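Local coordinates for protein putative Ribokinase II (Escherichia coli O6, PDB 3IQ0) that binds ATP and magnesium and, as a pfkB-family carbohydrate kinase of the ribokinase type, probably transfers the terminal phosphate to a sugar such as ribose, at residues V6-E11 with I42-V47; F134-S139 with I164-N169; I193-E198 with A265-R270; E241-E246 with F274-A279. All coordinates share one frame; numbering follows the deposited sequence.

Contact 1: V6-E11 with I42-V47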
# COMPACT_ATOMS: atom_id res chain seq x y z
N VAL B 6 -11.57 15.88 23.69
CA VAL B 6 -12.09 14.58 23.27
C VAL B 6 -10.97 13.96 22.45
O VAL B 6 -10.43 14.60 21.55
CB VAL B 6 -13.35 14.72 22.39
CG1 VAL B 6 -13.71 13.37 21.81
CG2 VAL B 6 -14.51 15.26 23.21
N PHE B 7 -10.60 12.72 22.76
CA PHE B 7 -9.54 12.06 22.02
C PHE B 7 -10.01 10.74 21.43
O PHE B 7 -10.99 10.16 21.89
CB PHE B 7 -8.35 11.76 22.95
CG PHE B 7 -7.25 12.77 22.89
CD1 PHE B 7 -6.17 12.59 22.04
CD2 PHE B 7 -7.29 13.91 23.70
CE1 PHE B 7 -5.14 13.53 21.99
CE2 PHE B 7 -6.27 14.85 23.65
CZ PHE B 7 -5.19 14.66 22.80
N THR B 8 -9.32 10.31 20.38
CA THR B 8 -9.60 9.02 19.78
C THR B 8 -8.25 8.44 19.43
O THR B 8 -7.22 9.09 19.57
CB THR B 8 -10.48 9.10 18.52
OG1 THR B 8 -10.92 7.78 18.18
CG2 THR B 8 -9.71 9.67 17.35
N ILE B 9 -8.25 7.20 18.95
CA ILE B 9 -7.01 6.53 18.62
C ILE B 9 -7.29 5.55 17.50
O ILE B 9 -8.41 5.07 17.36
CB ILE B 9 -6.50 5.77 19.87
CG1 ILE B 9 -5.14 5.14 19.62
CG2 ILE B 9 -7.52 4.71 20.27
CD1 ILE B 9 -4.47 4.66 20.90
N GLY B 10 -6.28 5.25 16.69
CA GLY B 10 -6.53 4.29 15.63
C GLY B 10 -5.83 4.53 14.31
O GLY B 10 -4.78 5.17 14.24
N GLU B 11 -6.43 4.00 13.26
CA GLU B 11 -5.87 4.09 11.93
C GLU B 11 -6.21 5.36 11.17
O GLU B 11 -7.34 5.84 11.21
CB GLU B 11 -6.30 2.87 11.11
CG GLU B 11 -7.81 2.80 10.81
CD GLU B 11 -8.64 2.25 11.96
OE1 GLU B 11 -8.11 2.14 13.09
OE2 GLU B 11 -9.83 1.95 11.74
N ILE B 42 -12.10 10.24 10.70
CA ILE B 42 -13.37 10.83 10.29
C ILE B 42 -14.18 11.21 11.53
O ILE B 42 -14.81 12.27 11.58
CB ILE B 42 -14.17 9.86 9.40
CG1 ILE B 42 -13.31 9.46 8.19
CG2 ILE B 42 -15.45 10.52 8.93
CD1 ILE B 42 -13.89 8.33 7.38
N PHE B 43 -14.17 10.33 12.54
CA PHE B 43 -14.89 10.60 13.78
C PHE B 43 -14.39 11.91 14.37
O PHE B 43 -15.18 12.82 14.66
CB PHE B 43 -14.62 9.48 14.80
CG PHE B 43 -15.12 9.78 16.20
CD1 PHE B 43 -16.43 9.51 16.57
CD2 PHE B 43 -14.26 10.34 17.15
CE1 PHE B 43 -16.89 9.78 17.86
CE2 PHE B 43 -14.71 10.62 18.45
CZ PHE B 43 -16.03 10.34 18.80
N ILE B 44 -13.08 12.00 14.56
CA ILE B 44 -12.47 13.18 15.16
C ILE B 44 -12.63 14.44 14.31
O ILE B 44 -12.70 15.54 14.84
CB ILE B 44 -10.97 12.94 15.47
CG1 ILE B 44 -10.60 13.69 16.74
CG2 ILE B 44 -10.10 13.38 14.31
CD1 ILE B 44 -11.32 13.18 17.96
N ASP B 45 -12.68 14.28 12.99
CA ASP B 45 -12.86 15.45 12.13
C ASP B 45 -14.26 16.02 12.36
O ASP B 45 -14.47 17.24 12.36
CB ASP B 45 -12.68 15.09 10.66
CG ASP B 45 -12.52 16.31 9.78
OD1 ASP B 45 -11.61 17.12 10.04
OD2 ASP B 45 -13.30 16.46 8.81
N GLN B 46 -15.24 15.13 12.57
CA GLN B 46 -16.60 15.59 12.79
C GLN B 46 -16.66 16.30 14.15
O GLN B 46 -17.34 17.30 14.30
CB GLN B 46 -17.59 14.42 12.75
CG GLN B 46 -19.06 14.82 12.96
CD GLN B 46 -19.50 15.94 12.04
OE1 GLN B 46 -19.41 17.13 12.39
NE2 GLN B 46 -19.97 15.59 10.86
N VAL B 47 -15.93 15.77 15.13
CA VAL B 47 -15.91 16.40 16.44
C VAL B 47 -15.37 17.82 16.36
O VAL B 47 -15.98 18.74 16.89
CB VAL B 47 -15.04 15.62 17.44
CG1 VAL B 47 -14.87 16.43 18.71
CG2 VAL B 47 -15.69 14.27 17.76
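Thr8 and Ile44 meet through their methyl groups: Thr8 CG2 lies 3.9 Å from Ile44 CD1 and almost as near to Ile44 CB. The first torsion of Thr8 (chi1 -168°) decides which branch faces the helix, since it turns the methyl to Ile44 and leaves OG1 to hydrogen-bond to the carbonyl O of His135 on the adjacent strand. Ile44 CD1 also reaches back along strand 5-9 to 4.0 Å from Val6 O, so this one methyl touches the strand both at the Val6 carbonyl and at the Thr8 methyl. Phe43 flanks the same two strand residues: Val6 CG1 comes to the edge of its ring, 4.5 Å from CE2, while Thr8 CB approaches obliquely, 4.2 Å from CD2. One turn on, Val47 CG1 lies 4.3 Å from Val6 CB and closes the end of the patch. The short strand and helix segments run nearly antiparallel, 165° between their directions and 8.9 Å between their axes, which pairs Val6 with Val47 and Thr8 with Ile44. Farther out, the ring of Phe43 stacks on that of His135 and touches Ile267 of helix 258-271, while Ile44 and Val47 also rest on Cys54 of the neighbouring strand 54-61. Strand 5-9 itself is held by backbone bonds to both neighbours, strands 54-61 and 131-137. No hydrogen bond joins the two segments. The helix is therefore seated on the central sheet by apolar, fully buried packing, with the one threonine hydroxyl at this face satisfied within the sheet.

Contact 2: F134-S139 with I164-N169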
# COMPACT_ATOMS: atom_id res chain seq x y z
N PHE B 134 -12.68 9.64 25.86
CA PHE B 134 -11.84 8.89 24.94
C PHE B 134 -12.74 7.96 24.14
O PHE B 134 -13.53 7.20 24.71
CB PHE B 134 -10.81 8.07 25.71
CG PHE B 134 -9.72 7.50 24.85
CD1 PHE B 134 -8.74 8.32 24.32
CD2 PHE B 134 -9.68 6.14 24.57
CE1 PHE B 134 -7.72 7.80 23.52
CE2 PHE B 134 -8.67 5.60 23.77
CZ PHE B 134 -7.69 6.44 23.25
N HIS B 135 -12.62 8.03 22.82
CA HIS B 135 -13.44 7.22 21.95
C HIS B 135 -12.63 6.13 21.24
O HIS B 135 -11.57 6.39 20.69
CB HIS B 135 -14.12 8.09 20.91
CG HIS B 135 -15.00 7.33 19.97
ND1 HIS B 135 -16.25 6.87 20.33
CD2 HIS B 135 -14.77 6.87 18.72
CE1 HIS B 135 -16.76 6.17 19.33
NE2 HIS B 135 -15.89 6.16 18.34
N ILE B 136 -13.17 4.92 21.26
CA ILE B 136 -12.51 3.78 20.64
C ILE B 136 -13.31 3.21 19.47
O ILE B 136 -14.51 3.01 19.57
CB ILE B 136 -12.28 2.66 21.68
CG1 ILE B 136 -11.28 3.13 22.74
CG2 ILE B 136 -11.73 1.41 21.00
CD1 ILE B 136 -11.22 2.23 23.95
N MSE B 137 -12.61 2.96 18.36
CA MSE B 137 -13.20 2.37 17.17
C MSE B 137 -12.77 0.90 17.16
O MSE B 137 -11.58 0.61 17.17
CB MSE B 137 -12.66 3.04 15.90
CG MSE B 137 -13.20 4.43 15.63
SE MSE B 137 -15.08 4.34 15.24
CE MSE B 137 -15.40 6.23 14.95
N GLY B 138 -13.74 -0.01 17.16
CA GLY B 138 -13.39 -1.42 17.16
C GLY B 138 -12.56 -1.82 15.94
O GLY B 138 -11.80 -2.78 15.98
N SER B 139 -12.70 -1.05 14.86
CA SER B 139 -11.97 -1.32 13.63
C SER B 139 -10.46 -1.18 13.79
O SER B 139 -9.70 -1.57 12.91
CB SER B 139 -12.44 -0.38 12.53
OG SER B 139 -12.15 0.96 12.88
N ILE B 164 -15.42 6.72 28.61
CA ILE B 164 -15.04 5.92 27.45
C ILE B 164 -16.25 5.63 26.55
O ILE B 164 -17.31 5.21 27.03
CB ILE B 164 -14.43 4.56 27.92
CG1 ILE B 164 -13.25 4.80 28.86
CG2 ILE B 164 -13.99 3.73 26.71
CD1 ILE B 164 -12.04 5.48 28.22
N SER B 165 -16.11 5.90 25.25
CA SER B 165 -17.18 5.62 24.29
C SER B 165 -16.59 4.55 23.38
O SER B 165 -15.39 4.55 23.11
CB SER B 165 -17.57 6.87 23.49
OG SER B 165 -16.44 7.47 22.89
N PHE B 166 -17.44 3.65 22.90
CA PHE B 166 -16.95 2.56 22.07
C PHE B 166 -17.88 2.24 20.92
O PHE B 166 -19.09 2.04 21.11
CB PHE B 166 -16.76 1.33 22.98
CG PHE B 166 -16.38 0.06 22.25
CD1 PHE B 166 -15.46 0.08 21.20
CD2 PHE B 166 -16.87 -1.17 22.68
CE1 PHE B 166 -15.04 -1.11 20.59
CE2 PHE B 166 -16.45 -2.36 22.08
CZ PHE B 166 -15.53 -2.33 21.03
N ASP B 167 -17.32 2.21 19.71
CA ASP B 167 -18.06 1.91 18.49
C ASP B 167 -17.50 0.61 17.90
O ASP B 167 -16.41 0.60 17.34
CB ASP B 167 -17.90 3.05 17.48
CG ASP B 167 -18.58 2.75 16.16
OD1 ASP B 167 -18.83 1.56 15.87
OD2 ASP B 167 -18.85 3.70 15.41
N PRO B 168 -18.26 -0.48 18.01
CA PRO B 168 -17.87 -1.80 17.51
C PRO B 168 -17.95 -2.01 16.00
O PRO B 168 -18.58 -2.96 15.55
CB PRO B 168 -18.83 -2.73 18.26
CG PRO B 168 -20.09 -1.93 18.20
CD PRO B 168 -19.62 -0.53 18.58
N ASN B 169 -17.31 -1.13 15.23
CA ASN B 169 -17.34 -1.26 13.78
C ASN B 169 -16.26 -2.25 13.35
O ASN B 169 -15.40 -1.93 12.53
CB ASN B 169 -17.11 0.10 13.12
CG ASN B 169 -15.71 0.65 13.36
OD1 ASN B 169 -15.18 0.52 14.46
ND2 ASN B 169 -15.13 1.28 12.35
O HOH W 1 -16.06 9.14 24.89
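Strands 134-137 and 164-167 run parallel, 4.7 Å between their axes, tied by Ser165 N to Phe134 O, Ile136 N to Ser165 O, Asp167 N to Ile136 O and, just past the strand end, Gly138 N to Asp167 O. On the face of His135 and Ser165 a short, somewhat bent hydrogen bond crosses the pair: Ser165 OG sits at the edge of the imidazole, 2.6 Å from His135 ND1, and a water binds the same hydroxyl. Ser165 OG stands between its own N and carbonyl carbon (chi1 53°), which brings it to that ring edge. Asp167 CB packs 3.8 Å from His135 NE2, the carboxylate turned 74° from the ring; Met137, a selenomethionine, brings SE to 3.8 Å from the same CB, and Lys228 forms a salt bridge with the carboxylate. The other face is apolar. There Ile164 CD1 touches Phe134 CB at 3.8 Å, Ile136 CG2 meets Phe166 CD1 at 4.0 Å, and helices 144-159 and 178-189 pack on Ile136. Past the strands, Asn169 OD1 accepts from Ser139 N at 3.0 Å, the donor standing 49° out of the amide's carbonyl plane; Ser139 OG is itself bonded to Glu11. Pro168 centres an inverse gamma turn that leads the chain to Asn169. The two strands, with helix 144-159 between them, form a beta-alpha-beta crossover of the ribokinase-type sheet, and, as in other nucleotide-binding alpha/beta folds, the loop at the C-terminal end of strand 163-167 reaches the ligand site, where Asn169 touches the bound ATP.

Contact 3: I193-E198 with A265-R270. With ATP (adenosine-5'-triphosphate), chain G.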
# COMPACT_ATOMS: atom_id res chain seq x y z
N ILE B 193 -20.32 4.52 27.10
CA ILE B 193 -21.21 4.81 25.97
C ILE B 193 -20.92 3.83 24.84
O ILE B 193 -19.85 3.86 24.23
CB ILE B 193 -20.97 6.27 25.46
CG1 ILE B 193 -21.22 7.25 26.61
CG2 ILE B 193 -21.89 6.58 24.28
CD1 ILE B 193 -20.91 8.69 26.25
N TYR B 194 -21.88 2.95 24.58
CA TYR B 194 -21.74 1.93 23.53
C TYR B 194 -22.55 2.36 22.31
O TYR B 194 -23.74 2.64 22.41
CB TYR B 194 -22.26 0.59 24.07
CG TYR B 194 -21.84 -0.61 23.25
CD1 TYR B 194 -20.53 -0.72 22.76
CD2 TYR B 194 -22.73 -1.64 22.99
CE1 TYR B 194 -20.13 -1.83 22.03
CE2 TYR B 194 -22.34 -2.76 22.25
CZ TYR B 194 -21.03 -2.84 21.77
OH TYR B 194 -20.64 -3.92 21.02
N MSE B 195 -21.91 2.39 21.14
CA MSE B 195 -22.60 2.82 19.92
C MSE B 195 -22.54 1.82 18.76
O MSE B 195 -21.97 2.09 17.70
CB MSE B 195 -22.04 4.18 19.48
CG MSE B 195 -22.10 5.23 20.58
SE MSE B 195 -21.38 6.95 20.02
CE MSE B 195 -19.56 6.64 20.46
N PRO B 196 -23.15 0.64 18.94
CA PRO B 196 -23.13 -0.38 17.88
C PRO B 196 -24.15 -0.07 16.80
O PRO B 196 -25.14 0.62 17.04
CB PRO B 196 -23.50 -1.64 18.64
CG PRO B 196 -24.54 -1.13 19.58
CD PRO B 196 -23.90 0.15 20.11
N SER B 197 -23.91 -0.59 15.60
CA SER B 197 -24.87 -0.41 14.53
C SER B 197 -25.85 -1.56 14.71
O SER B 197 -25.55 -2.53 15.42
CB SER B 197 -24.19 -0.50 13.17
OG SER B 197 -23.59 -1.77 12.99
N GLU B 198 -27.01 -1.46 14.08
CA GLU B 198 -28.04 -2.48 14.18
C GLU B 198 -27.47 -3.89 14.00
O GLU B 198 -27.80 -4.81 14.75
CB GLU B 198 -29.12 -2.20 13.13
CG GLU B 198 -30.46 -2.85 13.39
CD GLU B 198 -31.55 -2.26 12.52
OE1 GLU B 198 -31.41 -2.29 11.28
OE2 GLU B 198 -32.55 -1.75 13.08
N ALA B 265 -20.71 13.42 15.97
CA ALA B 265 -21.82 14.32 16.27
C ALA B 265 -22.41 14.06 17.65
O ALA B 265 -22.64 14.99 18.43
CB ALA B 265 -22.90 14.18 15.21
N TRP B 266 -22.65 12.79 17.97
CA TRP B 266 -23.22 12.45 19.28
C TRP B 266 -22.31 12.92 20.41
O TRP B 266 -22.74 13.67 21.30
CB TRP B 266 -23.44 10.93 19.40
CG TRP B 266 -23.80 10.52 20.81
CD1 TRP B 266 -22.93 10.16 21.81
CD2 TRP B 266 -25.10 10.53 21.41
NE1 TRP B 266 -23.61 9.95 22.99
CE2 TRP B 266 -24.95 10.18 22.77
CE3 TRP B 266 -26.38 10.82 20.92
CZ2 TRP B 266 -26.04 10.11 23.65
CZ3 TRP B 266 -27.47 10.74 21.80
CH2 TRP B 266 -27.28 10.39 23.15
N ILE B 267 -21.06 12.48 20.37
CA ILE B 267 -20.10 12.83 21.40
C ILE B 267 -19.88 14.33 21.52
O ILE B 267 -19.82 14.86 22.63
CB ILE B 267 -18.74 12.14 21.14
CG1 ILE B 267 -18.93 10.61 21.13
CG2 ILE B 267 -17.75 12.53 22.21
CD1 ILE B 267 -19.35 10.04 22.48
N ALA B 268 -19.77 15.02 20.39
CA ALA B 268 -19.56 16.47 20.44
C ALA B 268 -20.79 17.20 20.95
O ALA B 268 -20.69 18.11 21.77
CB ALA B 268 -19.17 16.98 19.05
N CYS B 269 -21.97 16.80 20.47
CA CYS B 269 -23.20 17.46 20.90
C CYS B 269 -23.43 17.28 22.39
O CYS B 269 -23.92 18.18 23.06
CB CYS B 269 -24.39 16.92 20.12
SG CYS B 269 -24.44 17.53 18.45
N ARG B 270 -23.09 16.10 22.89
CA ARG B 270 -23.23 15.84 24.31
C ARG B 270 -22.26 16.73 25.08
O ARG B 270 -22.59 17.23 26.15
CB ARG B 270 -22.99 14.36 24.61
CG ARG B 270 -24.10 13.47 24.08
CD ARG B 270 -25.40 13.70 24.85
NE ARG B 270 -25.44 12.92 26.08
CZ ARG B 270 -26.33 13.08 27.05
NH1 ARG B 270 -27.26 14.03 26.96
NH2 ARG B 270 -26.29 12.29 28.12
PG ATP G . -19.97 2.02 10.01
O1G ATP G . -19.54 2.76 8.77
O2G ATP G . -19.43 0.61 10.04
O3G ATP G . -19.51 2.76 11.27
PB ATP G . -22.75 2.09 11.01
O1B ATP G . -23.71 0.96 10.84
O2B ATP G . -22.08 2.33 12.33
O3B ATP G . -21.57 1.96 9.92
PA ATP G . -24.82 3.46 9.61
O1A ATP G . -24.43 3.23 8.16
O2A ATP G . -25.87 2.62 10.24
O3A ATP G . -23.49 3.40 10.53
O5' ATP G . -25.10 5.11 10.29
C5' ATP G . -24.91 6.37 10.76
C4' ATP G . -26.26 6.90 11.13
O4' ATP G . -26.34 7.70 9.94
C3' ATP G . -27.58 6.06 10.98
O3' ATP G . -28.04 5.44 12.16
C2' ATP G . -28.49 7.04 10.38
O2' ATP G . -29.08 7.86 11.40
C1' ATP G . -27.64 7.81 9.41
N9 ATP G . -27.69 7.19 8.03
C8 ATP G . -26.85 6.25 7.44
N7 ATP G . -27.22 5.94 6.19
C5 ATP G . -28.30 6.67 5.92
C6 ATP G . -29.25 6.85 4.76
N6 ATP G . -29.03 6.16 3.64
N1 ATP G . -30.32 7.76 4.88
C2 ATP G . -30.58 8.51 6.04
N3 ATP G . -29.74 8.38 7.14
C4 ATP G . -28.63 7.50 7.14
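Trp266 meets both Ile193 and Met195 with the pyrrole side of its indole. The selenium of Met195, a selenomethionine, lies 4.0 Å from Trp266 CD1 and 4.7 Å from the centroid of the five-membered ring, 45° off the ring normal: an oblique Met-aromatic contact. Ile193 CG2 approaches the neighbouring corner, likewise obliquely, 4.0 Å from Trp266 NE1. With chi1 at 170°, the indole swings out from the helix to these two side chains. Ile267 follows and uses the end of its longer branch: CD1 is 4.0 Å from Met195 CE and 4.3 Å from Ile193 CD1. Met195 thus straddles consecutive helix residues, selenium to the indole and terminal methyl to the isoleucine; its chain runs extended to SE and then bends (chi3 -87°) to place CE there. Farther on, Arg270 lays CG over one face of the indole, toward its rim and 3.6 Å above its plane, while its guanidinium pairs with Glu224 of strand 224-228. The strand side is fixed by backbone bonds from Ile193 and Met195 to Phe166, and Met195 O accepts a bond from Lys228, a residue that also binds ATP. No hydrogen bond links the two segments. This is helix-on-sheet packing in the alpha/beta core of a ribokinase-like fold: helix 258-271 is joined by apolar contacts to the short central strand 193-194, beyond whose C-terminal end the chain runs on to Ser197 of the ATP pocket.

Contact 4: E241-E246 with F274-A279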
# COMPACT_ATOMS: atom_id res chain seq x y z
N GLU B 241 -34.42 5.72 30.43
CA GLU B 241 -35.27 6.00 29.29
C GLU B 241 -34.94 5.19 28.04
O GLU B 241 -33.94 4.47 27.99
CB GLU B 241 -35.25 7.50 28.97
CG GLU B 241 -33.91 8.02 28.49
CD GLU B 241 -33.85 9.53 28.49
OE1 GLU B 241 -34.87 10.16 28.13
OE2 GLU B 241 -32.79 10.10 28.83
N GLN B 242 -35.80 5.33 27.04
CA GLN B 242 -35.66 4.61 25.79
C GLN B 242 -36.47 5.33 24.72
O GLN B 242 -37.66 5.59 24.92
CB GLN B 242 -36.19 3.18 25.97
CG GLN B 242 -36.16 2.30 24.74
CD GLN B 242 -36.75 0.93 25.01
OE1 GLN B 242 -37.96 0.79 25.17
NE2 GLN B 242 -35.90 -0.09 25.08
N PHE B 243 -35.84 5.66 23.60
CA PHE B 243 -36.54 6.33 22.51
C PHE B 243 -35.80 6.18 21.19
O PHE B 243 -34.63 5.80 21.16
CB PHE B 243 -36.76 7.81 22.85
CG PHE B 243 -35.50 8.58 23.04
CD1 PHE B 243 -34.82 9.11 21.95
CD2 PHE B 243 -35.00 8.80 24.32
CE1 PHE B 243 -33.65 9.84 22.13
CE2 PHE B 243 -33.83 9.52 24.52
CZ PHE B 243 -33.15 10.05 23.42
N HIS B 244 -36.49 6.49 20.10
CA HIS B 244 -35.92 6.36 18.77
C HIS B 244 -36.36 7.49 17.84
O HIS B 244 -37.37 8.16 18.09
CB HIS B 244 -36.33 4.98 18.22
CG HIS B 244 -36.40 4.89 16.73
ND1 HIS B 244 -37.44 5.44 16.00
CD2 HIS B 244 -35.58 4.30 15.82
CE1 HIS B 244 -37.25 5.19 14.72
NE2 HIS B 244 -36.14 4.50 14.58
N VAL B 245 -35.58 7.73 16.79
CA VAL B 245 -35.88 8.76 15.81
C VAL B 245 -35.86 8.16 14.40
O VAL B 245 -35.11 7.22 14.13
CB VAL B 245 -34.85 9.92 15.86
CG1 VAL B 245 -34.88 10.58 17.22
CG2 VAL B 245 -33.46 9.41 15.55
N GLU B 246 -36.70 8.69 13.52
CA GLU B 246 -36.78 8.21 12.15
C GLU B 246 -35.65 8.81 11.34
O GLU B 246 -35.10 9.85 11.69
CB GLU B 246 -38.10 8.62 11.51
CG GLU B 246 -39.34 8.12 12.19
CD GLU B 246 -40.59 8.58 11.48
OE1 GLU B 246 -40.80 9.81 11.38
OE2 GLU B 246 -41.37 7.72 11.02
N PHE B 274 -26.10 19.11 25.00
CA PHE B 274 -27.39 18.71 24.44
C PHE B 274 -27.93 17.54 25.25
O PHE B 274 -27.15 16.71 25.72
CB PHE B 274 -27.23 18.25 22.98
CG PHE B 274 -27.06 19.36 21.99
CD1 PHE B 274 -26.42 20.55 22.34
CD2 PHE B 274 -27.48 19.19 20.68
CE1 PHE B 274 -26.20 21.54 21.39
CE2 PHE B 274 -27.26 20.18 19.72
CZ PHE B 274 -26.62 21.36 20.08
N ASP B 275 -29.25 17.45 25.42
CA ASP B 275 -29.80 16.32 26.15
C ASP B 275 -29.81 15.12 25.19
O ASP B 275 -29.51 15.28 24.01
CB ASP B 275 -31.22 16.59 26.68
CG ASP B 275 -32.23 16.94 25.59
OD1 ASP B 275 -32.17 16.37 24.48
OD2 ASP B 275 -33.12 17.77 25.85
N ALA B 276 -30.14 13.94 25.70
CA ALA B 276 -30.15 12.74 24.86
C ALA B 276 -31.02 12.88 23.62
O ALA B 276 -30.65 12.43 22.54
CB ALA B 276 -30.59 11.54 25.68
N HIS B 277 -32.17 13.53 23.77
CA HIS B 277 -33.10 13.73 22.66
C HIS B 277 -32.56 14.64 21.56
O HIS B 277 -32.74 14.35 20.38
CB HIS B 277 -34.42 14.29 23.19
CG HIS B 277 -35.31 13.25 23.81
ND1 HIS B 277 -36.10 12.41 23.06
CD2 HIS B 277 -35.48 12.89 25.10
CE1 HIS B 277 -36.72 11.57 23.87
NE2 HIS B 277 -36.37 11.84 25.11
N ARG B 278 -31.92 15.73 21.95
CA ARG B 278 -31.36 16.66 20.97
C ARG B 278 -30.16 16.02 20.27
O ARG B 278 -30.06 16.04 19.05
CB ARG B 278 -30.92 17.95 21.66
CG ARG B 278 -31.95 19.05 21.65
CD ARG B 278 -31.77 19.94 20.43
NE ARG B 278 -31.74 21.35 20.81
CZ ARG B 278 -30.88 21.87 21.68
NH1 ARG B 278 -29.98 21.09 22.27
NH2 ARG B 278 -30.91 23.16 21.97
N ALA B 279 -29.27 15.46 21.07
CA ALA B 279 -28.07 14.82 20.55
C ALA B 279 -28.37 13.69 19.56
O ALA B 279 -27.66 13.53 18.57
CB ALA B 279 -27.23 14.30 21.70
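An aromatic stack joins the edge strand of the large sheet, 242-245, to the first turn of helix 276-290. The rings of Phe243 and His277 lie face to face, their centroids 3.6 Å apart and their planes inclined by 17°. The imidazole is displaced toward one side of the phenyl ring, so that His277 CE1 sits 3.3 Å from both CG and CD2 of Phe243. The phenyl ring projects at the helix because Phe243 CG is set over its own backbone, between N and the carbonyl carbon (chi1 62°), and His277 folds its imidazole over it. The far end of the phenyl ring touches Ala276, the residue before His277: Phe243 CZ is 3.7 Å from Ala276 CB, and the Ala276 carbonyl group meets the ring at its edge. Glu241 comes in beside the stack, its OE1 3.8 Å from His277 NE2 with the carboxylate turned 71° from the imidazole, too long for a bond; any attraction there would depend on the charge of the histidine. The helix start is fixed by its N-cap: Asp275 OD1 accepts from Arg278 N at 2.6 Å, a capping bond that steadies the turn carrying Ala276 and His277. Beyond the two segments, Phe243 also meets Tyr236 of the adjacent antiparallel strand 234-237 and Leu280 one turn along the helix, while Ala279 packs against Trp266 and Arg270 of helix 258-271.

In the fold
All four contacts reach the same nine-stranded sheet, and their order along the chain follows that across it, from strand 5-9 through 131-137, 163-167 and 193-194 to the edge strand 242-245. Contacts 1 and 2, with centres about 10 Å apart, lie on neighbouring strands, as do contacts 2 and 3, about 9 Å apart. Helix 258-271 links contact 3 to contact 1, and its successor, helix 276-290, carries contact 4, its centre about 11 Å from that of contact 3 and 22 Å from that of contact 1. The segments of contacts 3 and 4 alternate in sequence, packing these two helices on different strands. Contacts 2 and 3 include ATP-pocket residues, joining core packing to the nucleotide site.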